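Local atomic coordinates of homospermidine synthase (Legionella pneumophila subsp. pneumophila str. Philadelphia 1, PDB entry 2PH5), a protein that binds NAD in a Rossmann-type domain and probably acts as a homospermidine synthase in polyamine metabolism. Residues A27-I32 against Y59-K64; Q71-V76 against I100-Q105; G360-G365 against T442-L447. One frame throughout, in Å; residues are numbered along the deposited sequence.

How the interactions relate
Interactions 1 and 2 both belong to the NAD-binding, Rossmann-type part of the chain. Interaction 1 is buried and joins helix 23-35 to the chain that leads into strand 62-65. That strand is followed in sequence by helix 73-76, which interaction 2 sets against helix 96-106 at a partly exposed place. The nearest atoms of interactions 1 and 2 are about 6 Å apart, without touching. Interaction 3 lies on the opposite side of the chain's centre, where strand 352-364 of the mixed sheet meets the loop after strand 436-442. No hydrogen bond crosses any of the three. Interaction 1 uses selenomethionine, proline, tyrosine and valine, interaction 2 chiefly leucine methyls, and interaction 3 the indole of a tryptophan against leucine and selenomethionine.

Interaction 1 of 3, residues A27-I32 against Y59-K64; sequences ALMPLI and YGVSFK
Met29, present as selenomethionine, and Val61 reach toward each other tip to tip. The terminal methyl CE of Met29 lies 3.5 Å from both CB and CG2 of Val61. The Met29 chain gets there by bending at its second and third torsions (chi2 -70°, chi3 -105°). The same methyl is 4.0 Å from CB of Tyr59. Higher up the chain, Met29 CB meets the ring of Tyr59 obliquely, 4.0 Å from CE2.

Pro30 crosses Tyr59 at about a right angle. Its CG sits 3.2 Å from OH of Tyr59, and its CA also approaches the ring end obliquely. Tyr59 closes the helix 55-59. Gly60, with positive phi, is the C-prime residue of a Schellman motif there, and the chain then turns through Val61 into strand 62-65. Met29 also touches Ile45 of the neighbouring strand 43-47 and the NAD-binding residue Phe21. The Tyr59 ring also meets that of Phe33, with the planes nearly parallel. The contact therefore packs the helix that follows the first strand of the Rossmann-type fold against the helix end and loop that lead into edge strand 62-65.

No hydrogen bond joins the two segments, so the contact depends on shape and on apolar burial.

Interaction 2 of 3, residues Q71-V76 against I100-Q105; sequences QNYLEV and IILCNQ
Leu102 points its two methyl branches at two successive residues of the short helix 73-76. CD1 lies 3.6 Å from CD2 of Leu74. CD2 lies 4.0 Å from CD1 of Tyr73 and 3.9 Å from the backbone O of Tyr73. With CG anti to the backbone N (chi1 175°), the Leu102 side chain extends from helix 96-106 toward the other segment, and chi2 (59°) turns the two methyls to their separate partners.

Tyr73 holds a less common conformation. Its CG stands between the backbone N and the carbonyl carbon (chi1 85°). The ring and Leu102 slide past each other in opposite directions, and Leu102 CD2 reaches the ring edge, near its plane. One ring face is approached by its own neighbour, Leu74, whose CG is 3.8 Å above the plane and offset toward the rim. Leu74 then runs obliquely across Leu102. Gln105, one turn beyond Leu102, adds a marginal contact: its NE2 is 4.4 Å from Leu74 CD2.

Both helices flank the parallel sheet of the Rossmann-type domain. Tyr73 also touches the NAD-binding residue Ile68 and meets the ring of Trp118, although the side chain itself stays about 9 Å from the bound NAD.

The apolar contact runs from buried Leu102 to the Tyr73 ring and exposed Leu74. No hydrogen bond crosses it, so methyl and ring contacts carry it, with the amide of Gln105 only at the exposed margin.

Interaction 3 of 3, residues G360-G365 against T442-L447; sequences GVLLMG and TDWTPL
Trp444 brings the six-membered part of its indole to the end of strand 352-364, where it meets Leu362 and Met364. One ring atom, CZ3, makes the nearest approach to both. It lies 3.9 Å from CD2 of Leu362 and 4.2 Å from SE of Met364, a selenomethionine. Trp444 has the most surface buried by the contact, followed by Leu362 and then Met364.

The two partners approach the ring differently. The selenium is at the indole edge, near the ring plane. Leu362 comes in obliquely, and its side chain crosses that of Trp444 at about a right angle. Both strand residues direct their CB toward the loop. They are two apart in sequence, so they stand on the same side of the strand. Leu362 CG is anti to the backbone N (chi1 -175°), which carries CD2 out to the indole.

Strand 352-364 is an inner strand of a six-stranded mixed sheet. It pairs with strands 202-213 and 370-378, and strand 436-442 forms an outermost strand beyond 370-378. The loop that leaves this last strand folds over the sheet, so Trp444 covers residues two strands further in. Leu362 and Met364 also touch His204 of strand 202-213, while Leu363 faces the other way and packs on helix 158-176.

At the start of the loop, Thr442 forms an ST turn: its OG1 accepts a hydrogen bond from N of Trp444 at 3.0 Å, with an N-H...O angle of 153°. This bond ties the backbone of Trp444 to the strand end. Beyond it, N of Pro446 lies 3.6 Å above one indole face of Trp444, offset toward the rim.

Interaction 1 of 3, residues A27-I32 against Y59-K64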
loop_
_atom_site.group_PDB
_atom_site.type_symbol
_atom_site.label_atom_id
_atom_site.label_comp_id
_atom_site.label_asym_id
_atom_site.label_seq_id
_atom_site.Cartn_x
_atom_site.Cartn_y
_atom_site.Cartn_z
ATOM N N ALA A 27 -25.496 9.621 8.115
ATOM C CA ALA A 27 -24.747 10.106 9.267
ATOM C C ALA A 27 -25.225 11.464 9.775
ATOM O O ALA A 27 -24.891 11.864 10.887
ATOM C CB ALA A 27 -23.266 10.169 8.931
ATOM N N LEU A 28 -26.001 12.167 8.958
ATOM C CA LEU A 28 -26.499 13.485 9.328
ATOM C C LEU A 28 -27.713 13.395 10.247
ATOM O O LEU A 28 -27.852 14.182 11.178
ATOM C CB LEU A 28 -26.889 14.262 8.075
ATOM C CG LEU A 28 -26.597 15.767 8.027
ATOM C CD1 LEU A 28 -27.446 16.393 6.939
ATOM C CD2 LEU A 28 -26.889 16.424 9.345
HETATM N N MSE A 29 -28.579 12.424 9.980
HETATM C CA MSE A 29 -29.805 12.229 10.747
HETATM C C MSE A 29 -29.695 12.527 12.235
HETATM O O MSE A 29 -30.418 13.379 12.758
HETATM C CB MSE A 29 -30.318 10.808 10.551
HETATM C CG MSE A 29 -30.927 10.579 9.199
HETATM SE SE MSE A 29 -32.591 11.522 9.039
HETATM C CE MSE A 29 -33.793 10.015 9.200
ATOM N N PRO A 30 -28.792 11.831 12.940
ATOM C CA PRO A 30 -28.612 12.045 14.377
ATOM C C PRO A 30 -28.380 13.503 14.780
ATOM O O PRO A 30 -28.970 13.981 15.750
ATOM C CB PRO A 30 -27.408 11.169 14.699
ATOM C CG PRO A 30 -27.546 10.052 13.724
ATOM C CD PRO A 30 -27.890 10.769 12.461
ATOM N N LEU A 31 -27.526 14.206 14.040
ATOM C CA LEU A 31 -27.208 15.598 14.359
ATOM C C LEU A 31 -28.377 16.566 14.172
ATOM O O LEU A 31 -28.455 17.593 14.843
ATOM C CB LEU A 31 -25.993 16.079 13.539
ATOM C CG LEU A 31 -24.593 15.694 14.044
ATOM C CD1 LEU A 31 -24.459 14.191 14.043
ATOM C CD2 LEU A 31 -23.503 16.318 13.172
ATOM N N ILE A 32 -29.290 16.239 13.269
ATOM C CA ILE A 32 -30.434 17.103 13.029
ATOM C C ILE A 32 -31.419 17.038 14.194
ATOM O O ILE A 32 -31.941 18.061 14.644
ATOM C CB ILE A 32 -31.153 16.701 11.748
ATOM C CG1 ILE A 32 -30.149 16.658 10.594
ATOM C CG2 ILE A 32 -32.271 17.687 11.458
ATOM C CD1 ILE A 32 -30.729 16.164 9.291
ATOM N N TYR A 59 -35.716 6.728 13.182
ATOM C CA TYR A 59 -36.161 8.084 13.459
ATOM C C TYR A 59 -37.590 8.323 12.992
ATOM O O TYR A 59 -38.211 9.324 13.354
ATOM C CB TYR A 59 -35.207 9.084 12.804
ATOM C CG TYR A 59 -33.846 9.117 13.467
ATOM C CD1 TYR A 59 -33.650 9.808 14.667
ATOM C CD2 TYR A 59 -32.760 8.428 12.914
ATOM C CE1 TYR A 59 -32.412 9.812 15.303
ATOM C CE2 TYR A 59 -31.519 8.424 13.539
ATOM C CZ TYR A 59 -31.355 9.119 14.737
ATOM O OH TYR A 59 -30.140 9.105 15.377
ATOM N N GLY A 60 -38.110 7.394 12.195
ATOM C CA GLY A 60 -39.467 7.527 11.691
ATOM C C GLY A 60 -39.599 8.637 10.664
ATOM O O GLY A 60 -40.572 9.395 10.669
ATOM N N VAL A 61 -38.614 8.742 9.781
ATOM C CA VAL A 61 -38.636 9.765 8.756
ATOM C C VAL A 61 -39.034 9.155 7.424
ATOM O O VAL A 61 -38.502 8.125 7.015
ATOM C CB VAL A 61 -37.252 10.473 8.657
ATOM C CG1 VAL A 61 -37.189 11.380 7.444
ATOM C CG2 VAL A 61 -37.015 11.292 9.925
ATOM N N SER A 62 -39.998 9.790 6.769
ATOM C CA SER A 62 -40.498 9.343 5.474
ATOM C C SER A 62 -39.350 9.178 4.473
ATOM O O SER A 62 -38.423 9.984 4.444
ATOM C CB SER A 62 -41.512 10.374 4.956
ATOM O OG SER A 62 -41.846 10.146 3.601
ATOM N N PHE A 63 -39.407 8.128 3.662
ATOM C CA PHE A 63 -38.371 7.868 2.659
ATOM C C PHE A 63 -39.021 7.518 1.328
ATOM O O PHE A 63 -39.775 6.552 1.222
ATOM C CB PHE A 63 -37.448 6.721 3.106
ATOM C CG PHE A 63 -36.337 6.417 2.134
ATOM C CD1 PHE A 63 -36.582 5.690 0.974
ATOM C CD2 PHE A 63 -35.049 6.885 2.367
ATOM C CE1 PHE A 63 -35.560 5.430 0.054
ATOM C CE2 PHE A 63 -34.013 6.636 1.455
ATOM C CZ PHE A 63 -34.271 5.906 0.295
ATOM N N LYS A 64 -38.719 8.316 0.314
ATOM C CA LYS A 64 -39.278 8.112 -1.009
ATOM C C LYS A 64 -38.219 7.616 -1.985
ATOM O O LYS A 64 -37.210 8.282 -2.219
ATOM C CB LYS A 64 -39.889 9.426 -1.515
ATOM C CG LYS A 64 -40.288 9.420 -2.980
ATOM C CD LYS A 64 -41.410 8.444 -3.257
ATOM C CE LYS A 64 -41.823 8.480 -4.724
ATOM N NZ LYS A 64 -43.088 7.716 -4.938
#

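Interaction 2 of 3, residues Q71-V76 against I100-Q105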
loop_
_atom_site.group_PDB
_atom_site.type_symbol
_atom_site.label_atom_id
_atom_site.label_comp_id
_atom_site.label_asym_id
_atom_site.label_seq_id
_atom_site.Cartn_x
_atom_site.Cartn_y
_atom_site.Cartn_z
ATOM N N GLN A 71 -35.704 15.882 -16.305
ATOM C CA GLN A 71 -37.104 15.922 -16.731
ATOM C C GLN A 71 -38.164 15.950 -15.617
ATOM O O GLN A 71 -39.310 16.307 -15.881
ATOM C CB GLN A 71 -37.411 14.738 -17.660
ATOM C CG GLN A 71 -36.601 14.671 -18.953
ATOM C CD GLN A 71 -35.148 14.301 -18.724
ATOM O OE1 GLN A 71 -34.827 13.525 -17.817
ATOM N NE2 GLN A 71 -34.259 14.842 -19.561
ATOM N N ASN A 72 -37.802 15.576 -14.388
ATOM C CA ASN A 72 -38.776 15.567 -13.285
ATOM C C ASN A 72 -38.389 16.327 -12.027
ATOM O O ASN A 72 -39.214 16.492 -11.131
ATOM C CB ASN A 72 -39.108 14.133 -12.863
ATOM C CG ASN A 72 -37.937 13.430 -12.183
ATOM O OD1 ASN A 72 -37.048 14.069 -11.616
ATOM N ND2 ASN A 72 -37.947 12.100 -12.221
ATOM N N TYR A 73 -37.149 16.791 -11.943
ATOM C CA TYR A 73 -36.721 17.476 -10.729
ATOM C C TYR A 73 -37.569 18.695 -10.376
ATOM O O TYR A 73 -37.807 18.955 -9.199
ATOM C CB TYR A 73 -35.239 17.858 -10.823
ATOM C CG TYR A 73 -34.945 19.170 -11.513
ATOM C CD1 TYR A 73 -34.873 20.367 -10.793
ATOM C CD2 TYR A 73 -34.699 19.212 -12.877
ATOM C CE1 TYR A 73 -34.553 21.569 -11.419
ATOM C CE2 TYR A 73 -34.381 20.403 -13.512
ATOM C CZ TYR A 73 -34.304 21.574 -12.782
ATOM O OH TYR A 73 -33.943 22.735 -13.431
ATOM N N LEU A 74 -38.024 19.438 -11.382
ATOM C CA LEU A 74 -38.837 20.618 -11.111
ATOM C C LEU A 74 -40.132 20.282 -10.393
ATOM O O LEU A 74 -40.569 21.022 -9.511
ATOM C CB LEU A 74 -39.156 21.379 -12.402
ATOM C CG LEU A 74 -38.109 22.408 -12.849
ATOM C CD1 LEU A 74 -38.614 23.185 -14.070
ATOM C CD2 LEU A 74 -37.835 23.373 -11.710
ATOM N N GLU A 75 -40.747 19.162 -10.757
ATOM C CA GLU A 75 -41.998 18.776 -10.121
ATOM C C GLU A 75 -41.791 17.968 -8.846
ATOM O O GLU A 75 -42.386 18.271 -7.815
ATOM C CB GLU A 75 -42.875 17.992 -11.097
ATOM C CG GLU A 75 -44.256 17.663 -10.546
ATOM C CD GLU A 75 -45.232 17.223 -11.624
ATOM O OE1 GLU A 75 -46.404 16.930 -11.286
ATOM O OE2 GLU A 75 -44.835 17.173 -12.812
ATOM N N VAL A 76 -40.943 16.948 -8.910
ATOM C CA VAL A 76 -40.687 16.108 -7.746
ATOM C C VAL A 76 -40.119 16.898 -6.570
ATOM O O VAL A 76 -40.658 16.850 -5.463
ATOM C CB VAL A 76 -39.710 14.964 -8.085
ATOM C CG1 VAL A 76 -39.461 14.117 -6.859
ATOM C CG2 VAL A 76 -40.278 14.108 -9.203
ATOM N N ILE A 100 -30.097 24.671 -6.850
ATOM C CA ILE A 100 -29.920 25.991 -6.253
ATOM C C ILE A 100 -30.967 26.982 -6.778
ATOM O O ILE A 100 -31.697 27.602 -6.000
ATOM C CB ILE A 100 -28.490 26.503 -6.528
ATOM C CG1 ILE A 100 -27.511 25.703 -5.648
ATOM C CG2 ILE A 100 -28.399 28.018 -6.304
ATOM C CD1 ILE A 100 -26.025 26.009 -5.875
ATOM N N ILE A 101 -31.045 27.119 -8.096
ATOM C CA ILE A 101 -32.014 28.008 -8.726
ATOM C C ILE A 101 -33.428 27.656 -8.260
ATOM O O ILE A 101 -34.183 28.526 -7.825
ATOM C CB ILE A 101 -31.925 27.884 -10.268
ATOM C CG1 ILE A 101 -30.617 28.512 -10.748
ATOM C CG2 ILE A 101 -33.126 28.531 -10.932
ATOM C CD1 ILE A 101 -30.185 28.046 -12.115
ATOM N N LEU A 102 -33.776 26.376 -8.342
ATOM C CA LEU A 102 -35.091 25.914 -7.926
ATOM C C LEU A 102 -35.411 26.340 -6.499
ATOM O O LEU A 102 -36.513 26.816 -6.223
ATOM C CB LEU A 102 -35.181 24.390 -8.028
ATOM C CG LEU A 102 -36.484 23.764 -7.499
ATOM C CD1 LEU A 102 -37.691 24.334 -8.249
ATOM C CD2 LEU A 102 -36.423 22.248 -7.668
ATOM N N CYS A 103 -34.455 26.164 -5.594
ATOM C CA CYS A 103 -34.672 26.540 -4.209
ATOM C C CYS A 103 -34.992 28.016 -4.083
ATOM O O CYS A 103 -35.891 28.404 -3.329
ATOM C CB CYS A 103 -33.449 26.212 -3.357
ATOM S SG CYS A 103 -33.326 24.478 -2.893
ATOM N N ASN A 104 -34.252 28.839 -4.819
ATOM C CA ASN A 104 -34.473 30.279 -4.784
ATOM C C ASN A 104 -35.906 30.607 -5.196
ATOM O O ASN A 104 -36.594 31.386 -4.534
ATOM C CB ASN A 104 -33.496 30.993 -5.718
ATOM C CG ASN A 104 -33.688 32.495 -5.713
ATOM O OD1 ASN A 104 -33.492 33.158 -4.686
ATOM N ND2 ASN A 104 -34.081 33.044 -6.861
ATOM N N GLN A 105 -36.342 30.000 -6.295
ATOM C CA GLN A 105 -37.686 30.203 -6.818
ATOM C C GLN A 105 -38.712 29.856 -5.751
ATOM O O GLN A 105 -39.738 30.519 -5.613
ATOM C CB GLN A 105 -37.909 29.312 -8.050
ATOM C CG GLN A 105 -36.992 29.624 -9.233
ATOM C CD GLN A 105 -37.051 28.579 -10.351
ATOM O OE1 GLN A 105 -36.511 28.795 -11.441
ATOM N NE2 GLN A 105 -37.697 27.443 -10.082
#

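Interaction 3 of 3, residues G360-G365 against T442-L447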
loop_
_atom_site.group_PDB
_atom_site.type_symbol
_atom_site.label_atom_id
_atom_site.label_comp_id
_atom_site.label_asym_id
_atom_site.label_seq_id
_atom_site.Cartn_x
_atom_site.Cartn_y
_atom_site.Cartn_z
ATOM N N GLY A 360 -6.951 18.159 9.269
ATOM C CA GLY A 360 -6.522 19.497 9.621
ATOM C C GLY A 360 -5.723 20.166 8.524
ATOM O O GLY A 360 -5.561 19.611 7.438
ATOM N N VAL A 361 -5.225 21.363 8.817
ATOM C CA VAL A 361 -4.438 22.132 7.865
ATOM C C VAL A 361 -3.057 22.469 8.399
ATOM O O VAL A 361 -2.891 22.845 9.557
ATOM C CB VAL A 361 -5.129 23.452 7.487
ATOM C CG1 VAL A 361 -6.306 23.171 6.574
ATOM C CG2 VAL A 361 -5.588 24.168 8.743
ATOM N N LEU A 362 -2.065 22.339 7.535
ATOM C CA LEU A 362 -0.697 22.611 7.908
ATOM C C LEU A 362 -0.234 23.887 7.233
ATOM O O LEU A 362 -0.245 23.980 6.003
ATOM C CB LEU A 362 0.175 21.436 7.473
ATOM C CG LEU A 362 1.653 21.413 7.857
ATOM C CD1 LEU A 362 1.774 21.481 9.376
ATOM C CD2 LEU A 362 2.308 20.132 7.309
ATOM N N LEU A 363 0.145 24.883 8.028
ATOM C CA LEU A 363 0.647 26.140 7.470
ATOM C C LEU A 363 2.155 26.171 7.671
ATOM O O LEU A 363 2.622 26.051 8.797
ATOM C CB LEU A 363 0.008 27.340 8.165
ATOM C CG LEU A 363 -1.441 27.570 7.761
ATOM C CD1 LEU A 363 -2.309 26.409 8.239
ATOM C CD2 LEU A 363 -1.919 28.871 8.359
HETATM N N MSE A 364 2.907 26.312 6.583
HETATM C CA MSE A 364 4.371 26.344 6.644
HETATM C C MSE A 364 4.950 27.676 6.153
HETATM O O MSE A 364 4.391 28.308 5.256
HETATM C CB MSE A 364 4.952 25.208 5.798
HETATM C CG MSE A 364 4.520 23.811 6.224
HETATM SE SE MSE A 364 4.415 22.559 4.721
HETATM C CE MSE A 364 2.547 22.830 4.265
ATOM N N GLY A 365 6.070 28.090 6.745
ATOM C CA GLY A 365 6.711 29.335 6.354
ATOM C C GLY A 365 7.041 30.281 7.498
ATOM O O GLY A 365 8.077 30.950 7.481
ATOM N N THR A 442 5.714 22.494 15.184
ATOM C CA THR A 442 6.712 21.450 15.005
ATOM C C THR A 442 7.911 21.964 14.239
ATOM O O THR A 442 7.782 22.829 13.378
ATOM C CB THR A 442 6.165 20.232 14.243
ATOM O OG1 THR A 442 7.245 19.333 13.974
ATOM C CG2 THR A 442 5.537 20.654 12.924
ATOM N N ASP A 443 9.075 21.410 14.562
ATOM C CA ASP A 443 10.330 21.778 13.921
ATOM C C ASP A 443 10.569 20.916 12.690
ATOM O O ASP A 443 11.648 20.936 12.100
ATOM C CB ASP A 443 11.505 21.606 14.899
ATOM C CG ASP A 443 11.633 20.181 15.428
ATOM O OD1 ASP A 443 12.571 19.919 16.207
ATOM O OD2 ASP A 443 10.798 19.320 15.075
ATOM N N TRP A 444 9.556 20.152 12.309
ATOM C CA TRP A 444 9.659 19.280 11.146
ATOM C C TRP A 444 9.684 20.055 9.828
ATOM O O TRP A 444 9.056 21.108 9.704
ATOM C CB TRP A 444 8.460 18.333 11.099
ATOM C CG TRP A 444 8.282 17.690 9.751
ATOM C CD1 TRP A 444 8.835 16.519 9.327
ATOM C CD2 TRP A 444 7.556 18.220 8.626
ATOM N NE1 TRP A 444 8.502 16.284 8.013
ATOM C CE2 TRP A 444 7.720 17.312 7.559
ATOM C CE3 TRP A 444 6.789 19.376 8.418
ATOM C CZ2 TRP A 444 7.142 17.520 6.298
ATOM C CZ3 TRP A 444 6.214 19.585 7.158
ATOM C CH2 TRP A 444 6.397 18.657 6.118
ATOM N N THR A 445 10.410 19.524 8.849
ATOM C CA THR A 445 10.447 20.098 7.508
ATOM C C THR A 445 10.700 18.909 6.596
ATOM O O THR A 445 11.207 17.886 7.041
ATOM C CB THR A 445 11.594 21.115 7.286
ATOM O OG1 THR A 445 12.740 20.429 6.768
ATOM C CG2 THR A 445 11.960 21.812 8.580
ATOM N N PRO A 446 10.342 19.020 5.309
ATOM C CA PRO A 446 10.569 17.895 4.392
ATOM C C PRO A 446 12.045 17.670 4.105
ATOM O O PRO A 446 12.408 16.812 3.304
ATOM C CB PRO A 446 9.792 18.302 3.142
ATOM C CG PRO A 446 9.868 19.787 3.167
ATOM C CD PRO A 446 9.629 20.119 4.632
ATOM N N LEU A 447 12.889 18.441 4.780
ATOM C CA LEU A 447 14.331 18.348 4.583
ATOM C C LEU A 447 15.057 17.500 5.627
ATOM O O LEU A 447 16.169 17.036 5.383
ATOM C CB LEU A 447 14.933 19.752 4.541
ATOM C CG LEU A 447 15.603 20.186 3.238
ATOM C CD1 LEU A 447 14.764 19.800 2.041
ATOM C CD2 LEU A 447 15.823 21.698 3.276
#